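Local atomic coordinates of similar to hydroxylamine oxidoreductase (Kuenenia stuttgartiensis, PDB entry 6H5L), a protein that probably serves as a multi-heme oxidoreductase, acting as a reductase within a large electron-transfer complex of an anammox bacterium. Residues A[15-20]-A[55-60]; A[42-47]-A[403-408]. All coordinates share one frame; numbering follows the deposited sequence.

Contact 1 of 2, residues A[15-20]-A[55-60]; sequences DLYKDT and QPNRHY. With HEC (heme c), chain C.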
loop_
_atom_site.group_PDB
_atom_site.type_symbol
_atom_site.label_atom_id
_atom_site.label_comp_id
_atom_site.label_asym_id
_atom_site.label_seq_id
_atom_site.Cartn_x
_atom_site.Cartn_y
_atom_site.Cartn_z
ATOM N N ASP A 15 -23.694 -43.299 16.728
ATOM C CA ASP A 15 -25.015 -43.535 17.300
ATOM C C ASP A 15 -25.190 -42.616 18.502
ATOM O O ASP A 15 -24.509 -42.782 19.521
ATOM C CB ASP A 15 -25.180 -45.002 17.699
ATOM C CG ASP A 15 -26.537 -45.294 18.302
ATOM O OD1 ASP A 15 -27.550 -44.854 17.720
ATOM O OD2 ASP A 15 -26.588 -45.970 19.352
ATOM N N LEU A 16 -26.106 -41.649 18.378
ATOM C CA LEU A 16 -26.395 -40.748 19.489
ATOM C C LEU A 16 -27.006 -41.479 20.675
ATOM O O LEU A 16 -26.878 -41.015 21.814
ATOM C CB LEU A 16 -27.343 -39.633 19.034
ATOM C CG LEU A 16 -26.744 -38.423 18.323
ATOM C CD1 LEU A 16 -27.849 -37.526 17.787
ATOM C CD2 LEU A 16 -25.839 -37.657 19.272
ATOM N N TYR A 17 -27.665 -42.613 20.437
ATOM C CA TYR A 17 -28.374 -43.342 21.480
ATOM C C TYR A 17 -27.601 -44.565 21.963
ATOM O O TYR A 17 -28.207 -45.569 22.353
ATOM C CB TYR A 17 -29.761 -43.742 20.984
ATOM C CG TYR A 17 -30.637 -42.550 20.680
ATOM C CD1 TYR A 17 -30.564 -41.906 19.452
ATOM C CD2 TYR A 17 -31.518 -42.052 21.630
ATOM C CE1 TYR A 17 -31.355 -40.810 19.174
ATOM C CE2 TYR A 17 -32.314 -40.956 21.362
ATOM C CZ TYR A 17 -32.228 -40.340 20.133
ATOM O OH TYR A 17 -33.020 -39.248 19.864
ATOM N N LYS A 18 -26.271 -44.499 21.930
ATOM C CA LYS A 18 -25.446 -45.581 22.442
ATOM C C LYS A 18 -25.654 -45.741 23.943
ATOM O O LYS A 18 -25.770 -44.757 24.678
ATOM C CB LYS A 18 -23.973 -45.305 22.142
ATOM C CG LYS A 18 -23.035 -46.448 22.474
ATOM C CD LYS A 18 -21.597 -45.971 22.584
ATOM C CE LYS A 18 -20.689 -47.102 23.038
ATOM N NZ LYS A 18 -19.339 -46.616 23.435
ATOM N N ASP A 19 -25.717 -46.996 24.387
ATOM C CA ASP A 19 -25.874 -47.338 25.803
ATOM C C ASP A 19 -27.221 -46.866 26.349
ATOM O O ASP A 19 -27.337 -46.463 27.507
ATOM C CB ASP A 19 -24.718 -46.776 26.639
ATOM C CG ASP A 19 -23.375 -47.378 26.259
ATOM O OD1 ASP A 19 -23.321 -48.605 26.065
ATOM O OD2 ASP A 19 -22.382 -46.627 26.140
ATOM N N THR A 20 -28.252 -46.913 25.506
ATOM C CA THR A 20 -29.602 -46.597 25.935
ATOM C C THR A 20 -30.496 -47.818 25.759
ATOM O O THR A 20 -30.362 -48.544 24.769
ATOM C CB THR A 20 -30.187 -45.413 25.151
ATOM O OG1 THR A 20 -30.044 -45.654 23.748
ATOM C CG2 THR A 20 -29.460 -44.126 25.523
ATOM N N GLN A 55 -36.041 -32.359 16.094
ATOM C CA GLN A 55 -35.689 -33.736 16.451
ATOM C C GLN A 55 -35.961 -34.619 15.242
ATOM O O GLN A 55 -36.984 -35.312 15.170
ATOM C CB GLN A 55 -36.479 -34.205 17.676
ATOM C CG GLN A 55 -36.030 -35.535 18.246
ATOM C CD GLN A 55 -34.878 -35.400 19.222
ATOM O OE1 GLN A 55 -34.287 -34.329 19.366
ATOM N NE2 GLN A 55 -34.559 -36.490 19.909
ATOM N N PRO A 56 -35.055 -34.614 14.257
ATOM C CA PRO A 56 -35.366 -35.276 12.976
ATOM C C PRO A 56 -35.539 -36.782 13.075
ATOM O O PRO A 56 -36.466 -37.326 12.462
ATOM C CB PRO A 56 -34.165 -34.902 12.093
ATOM C CG PRO A 56 -33.582 -33.683 12.733
ATOM C CD PRO A 56 -33.785 -33.873 14.201
ATOM N N ASN A 57 -34.664 -37.478 13.808
ATOM C CA ASN A 57 -34.769 -38.934 13.905
ATOM C C ASN A 57 -36.158 -39.369 14.349
ATOM O O ASN A 57 -36.728 -40.317 13.797
ATOM C CB ASN A 57 -33.716 -39.479 14.871
ATOM C CG ASN A 57 -32.350 -39.636 14.227
ATOM O OD1 ASN A 57 -32.241 -39.785 13.008
ATOM N ND2 ASN A 57 -31.302 -39.620 15.044
ATOM N N ARG A 58 -36.723 -38.678 15.337
ATOM C CA ARG A 58 -38.006 -39.083 15.891
ATOM C C ARG A 58 -39.185 -38.562 15.078
ATOM O O ARG A 58 -40.224 -39.225 15.022
ATOM C CB ARG A 58 -38.116 -38.613 17.341
ATOM C CG ARG A 58 -39.451 -38.893 18.019
ATOM C CD ARG A 58 -39.640 -40.366 18.335
ATOM N NE ARG A 58 -40.872 -40.606 19.080
ATOM C CZ ARG A 58 -41.285 -41.808 19.468
ATOM N NH1 ARG A 58 -40.564 -42.882 19.180
ATOM N NH2 ARG A 58 -42.420 -41.935 20.142
ATOM N N HIS A 59 -39.053 -37.399 14.433
ATOM C CA HIS A 59 -40.227 -36.692 13.936
ATOM C C HIS A 59 -40.146 -36.170 12.506
ATOM O O HIS A 59 -41.117 -35.558 12.047
ATOM C CB HIS A 59 -40.560 -35.511 14.864
ATOM C CG HIS A 59 -41.048 -35.925 16.217
ATOM N ND1 HIS A 59 -42.151 -36.733 16.394
ATOM C CD2 HIS A 59 -40.590 -35.638 17.459
ATOM C CE1 HIS A 59 -42.346 -36.931 17.686
ATOM N NE2 HIS A 59 -41.414 -36.274 18.354
ATOM N N TYR A 60 -39.045 -36.374 11.788
ATOM C CA TYR A 60 -38.978 -35.850 10.430
ATOM C C TYR A 60 -39.847 -36.676 9.487
ATOM O O TYR A 60 -39.958 -37.896 9.624
ATOM C CB TYR A 60 -37.538 -35.821 9.919
ATOM C CG TYR A 60 -37.406 -35.180 8.555
ATOM C CD1 TYR A 60 -37.559 -33.810 8.393
ATOM C CD2 TYR A 60 -37.138 -35.946 7.428
ATOM C CE1 TYR A 60 -37.446 -33.218 7.148
ATOM C CE2 TYR A 60 -37.019 -35.363 6.179
ATOM C CZ TYR A 60 -37.174 -33.998 6.046
ATOM O OH TYR A 60 -37.058 -33.410 4.807
HETATM FE FE HEC C . -34.203 -29.095 -2.941
HETATM C CHA HEC C . -36.452 -28.412 -0.460
HETATM C CHB HEC C . -32.059 -30.460 -0.627
HETATM C CHC HEC C . -32.234 -30.262 -5.468
HETATM C CHD HEC C . -35.793 -26.988 -5.106
HETATM N NA HEC C . -34.256 -29.410 -0.921
HETATM C C1A HEC C . -35.264 -28.993 -0.071
HETATM C C2A HEC C . -34.853 -29.281 1.291
HETATM C C3A HEC C . -33.639 -29.843 1.244
HETATM C C4A HEC C . -33.239 -29.937 -0.147
HETATM C CMA HEC C . -32.799 -30.315 2.450
HETATM C CAA HEC C . -35.681 -28.975 2.561
HETATM C CBA HEC C . -36.398 -30.217 3.082
HETATM C CGA HEC C . -37.297 -29.805 4.221
HETATM O O1A HEC C . -37.472 -28.577 4.431
HETATM O O2A HEC C . -37.839 -30.700 4.919
HETATM N NB HEC C . -32.427 -30.109 -3.026
HETATM C C1B HEC C . -31.785 -30.700 -1.956
HETATM C C2B HEC C . -30.791 -31.617 -2.478
HETATM C C3B HEC C . -30.835 -31.555 -3.816
HETATM C C4B HEC C . -31.868 -30.609 -4.186
HETATM C CMB HEC C . -29.841 -32.477 -1.613
HETATM C CAB HEC C . -29.967 -32.345 -4.821
HETATM C CBB HEC C . -30.299 -33.854 -4.786
HETATM N NC HEC C . -33.998 -28.642 -4.919
HETATM C C1C HEC C . -33.214 -29.353 -5.805
HETATM C C2C HEC C . -33.679 -29.072 -7.147
HETATM C C3C HEC C . -34.585 -28.078 -7.062
HETATM C C4C HEC C . -34.854 -27.843 -5.650
HETATM C CMC HEC C . -32.943 -29.569 -8.416
HETATM C CAC HEC C . -35.313 -27.369 -8.233
HETATM C CBC HEC C . -36.106 -28.362 -9.112
HETATM N ND HEC C . -35.870 -27.861 -2.793
HETATM C C1D HEC C . -36.372 -27.113 -3.856
HETATM C C2D HEC C . -37.605 -26.488 -3.427
HETATM C C3D HEC C . -37.816 -26.933 -1.973
HETATM C C4D HEC C . -36.685 -27.784 -1.667
HETATM C CMD HEC C . -38.521 -25.567 -4.258
HETATM C CAD HEC C . -38.986 -26.554 -1.038
HETATM C CBD HEC C . -39.887 -27.775 -0.870
HETATM C CGD HEC C . -41.042 -27.481 0.050
HETATM O O1D HEC C . -41.839 -28.419 0.316
HETATM O O2D HEC C . -41.170 -26.321 0.517
#

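Contact 2 of 2, residues A[42-47]-A[403-408]; sequences TKYFKA and YPLSDG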
loop_
_atom_site.group_PDB
_atom_site.type_symbol
_atom_site.label_atom_id
_atom_site.label_comp_id
_atom_site.label_asym_id
_atom_site.label_seq_id
_atom_site.Cartn_x
_atom_site.Cartn_y
_atom_site.Cartn_z
ATOM N N THR A 42 -45.332 -40.660 25.160
ATOM C CA THR A 42 -45.460 -40.394 23.729
ATOM C C THR A 42 -46.890 -40.577 23.237
ATOM O O THR A 42 -47.300 -39.932 22.265
ATOM C CB THR A 42 -44.509 -41.300 22.943
ATOM O OG1 THR A 42 -44.743 -41.143 21.539
ATOM C CG2 THR A 42 -44.713 -42.761 23.330
ATOM N N LYS A 43 -47.663 -41.437 23.892
ATOM C CA LYS A 43 -49.037 -41.710 23.493
ATOM C C LYS A 43 -50.037 -40.701 24.045
ATOM O O LYS A 43 -51.232 -40.807 23.744
ATOM C CB LYS A 43 -49.429 -43.118 23.945
ATOM C CG LYS A 43 -48.582 -44.232 23.344
ATOM C CD LYS A 43 -48.783 -44.330 21.838
ATOM C CE LYS A 43 -48.052 -45.529 21.256
ATOM N NZ LYS A 43 -48.327 -45.705 19.804
ATOM N N TYR A 44 -49.590 -39.742 24.852
ATOM C CA TYR A 44 -50.487 -38.785 25.482
ATOM C C TYR A 44 -50.536 -37.443 24.765
ATOM O O TYR A 44 -51.378 -36.608 25.110
ATOM C CB TYR A 44 -50.082 -38.570 26.946
ATOM C CG TYR A 44 -50.307 -39.783 27.821
ATOM C CD1 TYR A 44 -49.425 -40.855 27.795
ATOM C CD2 TYR A 44 -51.403 -39.855 28.672
ATOM C CE1 TYR A 44 -49.628 -41.965 28.591
ATOM C CE2 TYR A 44 -51.612 -40.961 29.475
ATOM C CZ TYR A 44 -50.722 -42.013 29.430
ATOM O OH TYR A 44 -50.922 -43.119 30.223
ATOM N N PHE A 45 -49.663 -37.213 23.787
ATOM C CA PHE A 45 -49.667 -35.969 23.032
ATOM C C PHE A 45 -49.112 -36.239 21.642
ATOM O O PHE A 45 -48.661 -37.346 21.333
ATOM C CB PHE A 45 -48.865 -34.877 23.751
ATOM C CG PHE A 45 -47.380 -35.128 23.781
ATOM C CD1 PHE A 45 -46.821 -35.945 24.750
ATOM C CD2 PHE A 45 -46.546 -34.534 22.847
ATOM C CE1 PHE A 45 -45.456 -36.171 24.781
ATOM C CE2 PHE A 45 -45.184 -34.758 22.873
ATOM C CZ PHE A 45 -44.637 -35.577 23.840
ATOM N N LYS A 46 -49.152 -35.210 20.798
ATOM C CA LYS A 46 -48.564 -35.253 19.468
ATOM C C LYS A 46 -47.505 -34.167 19.356
ATOM O O LYS A 46 -47.582 -33.131 20.022
ATOM C CB LYS A 46 -49.624 -35.070 18.373
ATOM C CG LYS A 46 -50.650 -36.189 18.320
ATOM C CD LYS A 46 -51.465 -36.136 17.041
ATOM C CE LYS A 46 -52.430 -37.307 16.959
ATOM N NZ LYS A 46 -53.072 -37.405 15.617
ATOM N N ALA A 47 -46.509 -34.418 18.515
ATOM C CA ALA A 47 -45.396 -33.491 18.378
ATOM C C ALA A 47 -45.826 -32.222 17.654
ATOM O O ALA A 47 -46.722 -32.235 16.806
ATOM C CB ALA A 47 -44.244 -34.152 17.625
ATOM N N TYR A 403 -51.841 -33.743 40.442
ATOM C CA TYR A 403 -50.551 -33.481 39.821
ATOM C C TYR A 403 -50.659 -33.707 38.313
ATOM O O TYR A 403 -51.396 -34.598 37.874
ATOM C CB TYR A 403 -49.482 -34.393 40.431
ATOM C CG TYR A 403 -48.061 -34.092 40.007
ATOM C CD1 TYR A 403 -47.315 -33.113 40.650
ATOM C CD2 TYR A 403 -47.465 -34.794 38.969
ATOM C CE1 TYR A 403 -46.013 -32.839 40.267
ATOM C CE2 TYR A 403 -46.165 -34.528 38.578
ATOM C CZ TYR A 403 -45.443 -33.549 39.231
ATOM O OH TYR A 403 -44.149 -33.280 38.847
ATOM N N PRO A 404 -49.965 -32.912 37.497
ATOM C CA PRO A 404 -50.140 -33.013 36.041
ATOM C C PRO A 404 -49.865 -34.418 35.521
ATOM O O PRO A 404 -48.822 -35.013 35.801
ATOM C CB PRO A 404 -49.133 -31.995 35.491
ATOM C CG PRO A 404 -48.196 -31.707 36.625
ATOM C CD PRO A 404 -49.027 -31.838 37.857
ATOM N N LEU A 405 -50.837 -34.949 34.771
ATOM C CA LEU A 405 -50.730 -36.258 34.123
ATOM C C LEU A 405 -50.554 -37.379 35.146
ATOM O O LEU A 405 -49.730 -38.279 34.974
ATOM C CB LEU A 405 -49.592 -36.272 33.099
ATOM C CG LEU A 405 -49.746 -37.228 31.916
ATOM C CD1 LEU A 405 -50.681 -36.643 30.875
ATOM C CD2 LEU A 405 -48.396 -37.541 31.307
ATOM N N SER A 406 -51.348 -37.333 36.220
ATOM C CA SER A 406 -51.251 -38.362 37.250
ATOM C C SER A 406 -51.701 -39.723 36.735
ATOM O O SER A 406 -51.179 -40.753 37.179
ATOM C CB SER A 406 -52.072 -37.961 38.476
ATOM O OG SER A 406 -51.558 -36.783 39.074
ATOM N N ASP A 407 -52.663 -39.754 35.809
ATOM C CA ASP A 407 -53.102 -41.026 35.243
ATOM C C ASP A 407 -52.013 -41.647 34.377
ATOM O O ASP A 407 -51.823 -42.870 34.389
ATOM C CB ASP A 407 -54.384 -40.829 34.434
ATOM C CG ASP A 407 -54.245 -39.757 33.370
ATOM O OD1 ASP A 407 -53.226 -39.034 33.381
ATOM O OD2 ASP A 407 -55.154 -39.639 32.522
ATOM N N GLY A 408 -51.288 -40.822 33.618
ATOM C CA GLY A 408 -50.204 -41.340 32.804
ATOM C C GLY A 408 -48.996 -41.756 33.615
ATOM O O GLY A 408 -48.276 -42.681 33.232
#

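Contact 1 of 2, residues A[15-20]-A[55-60]
Tyr17, in a type I beta turn from Asp15 to Lys18, faces Gln55, the N-cap residue of the short helix 56-59. The backbone at Gln55 leaves one helix and at once enters the next. His59 N is hydrogen-bonded to Gln55 O at 3.0 Å, and Tyr60 N to Pro56 O at 2.8 Å. The side chains of Tyr17 and Gln55 come in from opposite directions. Tyr17 has its CG anti to the carbonyl carbon (chi1 -63°), which sends the ring across toward the helix start. Gln55 begins anti to its N but bends at chi2 (85°), and this brings its amide back to the phenol. The amide plane stands almost at right angles to the ring, 87° apart. Gln55 NE2 lies 3.2 Å from Tyr17 OH, but the angle is poor and the pair is not a hydrogen bond. The second neighbour is Asn57. Its ND2 sits at the edge of the Tyr17 ring, near the ring plane, 4.3 Å from Tyr17 CE1. Glu207 OE1, outside both segments, is hydrogen-bonded to Tyr17 OH and to Asn57 ND2, so that one carboxylate oxygen ties the turn to the helix. At the far end of 55-60, Tyr60 OH donates a 2.8 Å hydrogen bond to heme O2A, a propionate oxygen lying in the plane of the Tyr60 ring. Tyr53 and Asn65 are also hydrogen-bonded to this heme, as are Ser355 and Arg357 of the second subunit, while Pro56 touches another heme. The arrangement is a heme-pocket wall of a multiheme c-type cytochrome, with an N-terminal turn packed behind it.

Contact 2 of 2, residues A[42-47]-A[403-408]
The Tyr44 ring is approached obliquely by both its partners, Leu405 CD1 and Gly408 CA, while the Tyr403 ring carries Pro404 CD over one face and meets Tyr443 edge-to-face. This is loop-to-helix packing in a mostly helical multiheme cytochrome: Tyr44 meets the first turn of helix 406-412. A type II beta turn from Tyr403 to Ser406 leads into that helix. Pro404 takes its second place, and Leu405, at the N-cap position, its third, with a positive phi of 62°. Tyr44 has CG beside the backbone N and anti to the carbonyl carbon (chi1 -68°), and its ring reaches out to the helix. CD2 rests 4.0 Å from Leu405 CD1, an apolar touch at the near end of the ring. Farther out, the ring passes along the glycine backbone, with CZ of Tyr44 3.5 Å from Gly408 CA. The hydroxyl is nearest, with Tyr44 OH 3.2 Å from Gly408 CA, and is hydrogen-bonded to Glu412 OE1, one turn further along the same helix. A leucine in place of Tyr44 would probably leave Glu412 without this partner and open a gap over Gly408. Both segments also lean on helix 182-189. Phe45 meets Tyr184 there edge-to-face, and Leu405 touches Arg189. Arg189, which lies outside both segments, also forms a salt bridge with Asp407 OD2, joining the two helices. The other carboxylate oxygen, Asp407 OD1, receives a weak hydrogen bond from Gly408 N at 2.6 Å, bent to 126° at the hydrogen.

In the fold
Contact 1 is buried, about 17 Å from the centre of the chain to its own centre. Contact 2, about 21 Å out, is only partly buried. Both bring a loop tyrosine up to the start of a helix, and in both a glutamate takes the phenol. In contact 1 that glutamate lies in a loop outside both segments; in contact 2 it lies on the packed helix itself. Amide groups meet the tyrosine in the first, a leucine and a glycine in the second. Only contact 1 reaches a heme and the second subunit. The two centres lie 21 Å apart, yet 42-47 and 55-60 meet: His59 CE1 is 3.4 Å from Ala47 CB, and Arg58 NH2 makes a weak hydrogen bond to Thr42 OG1.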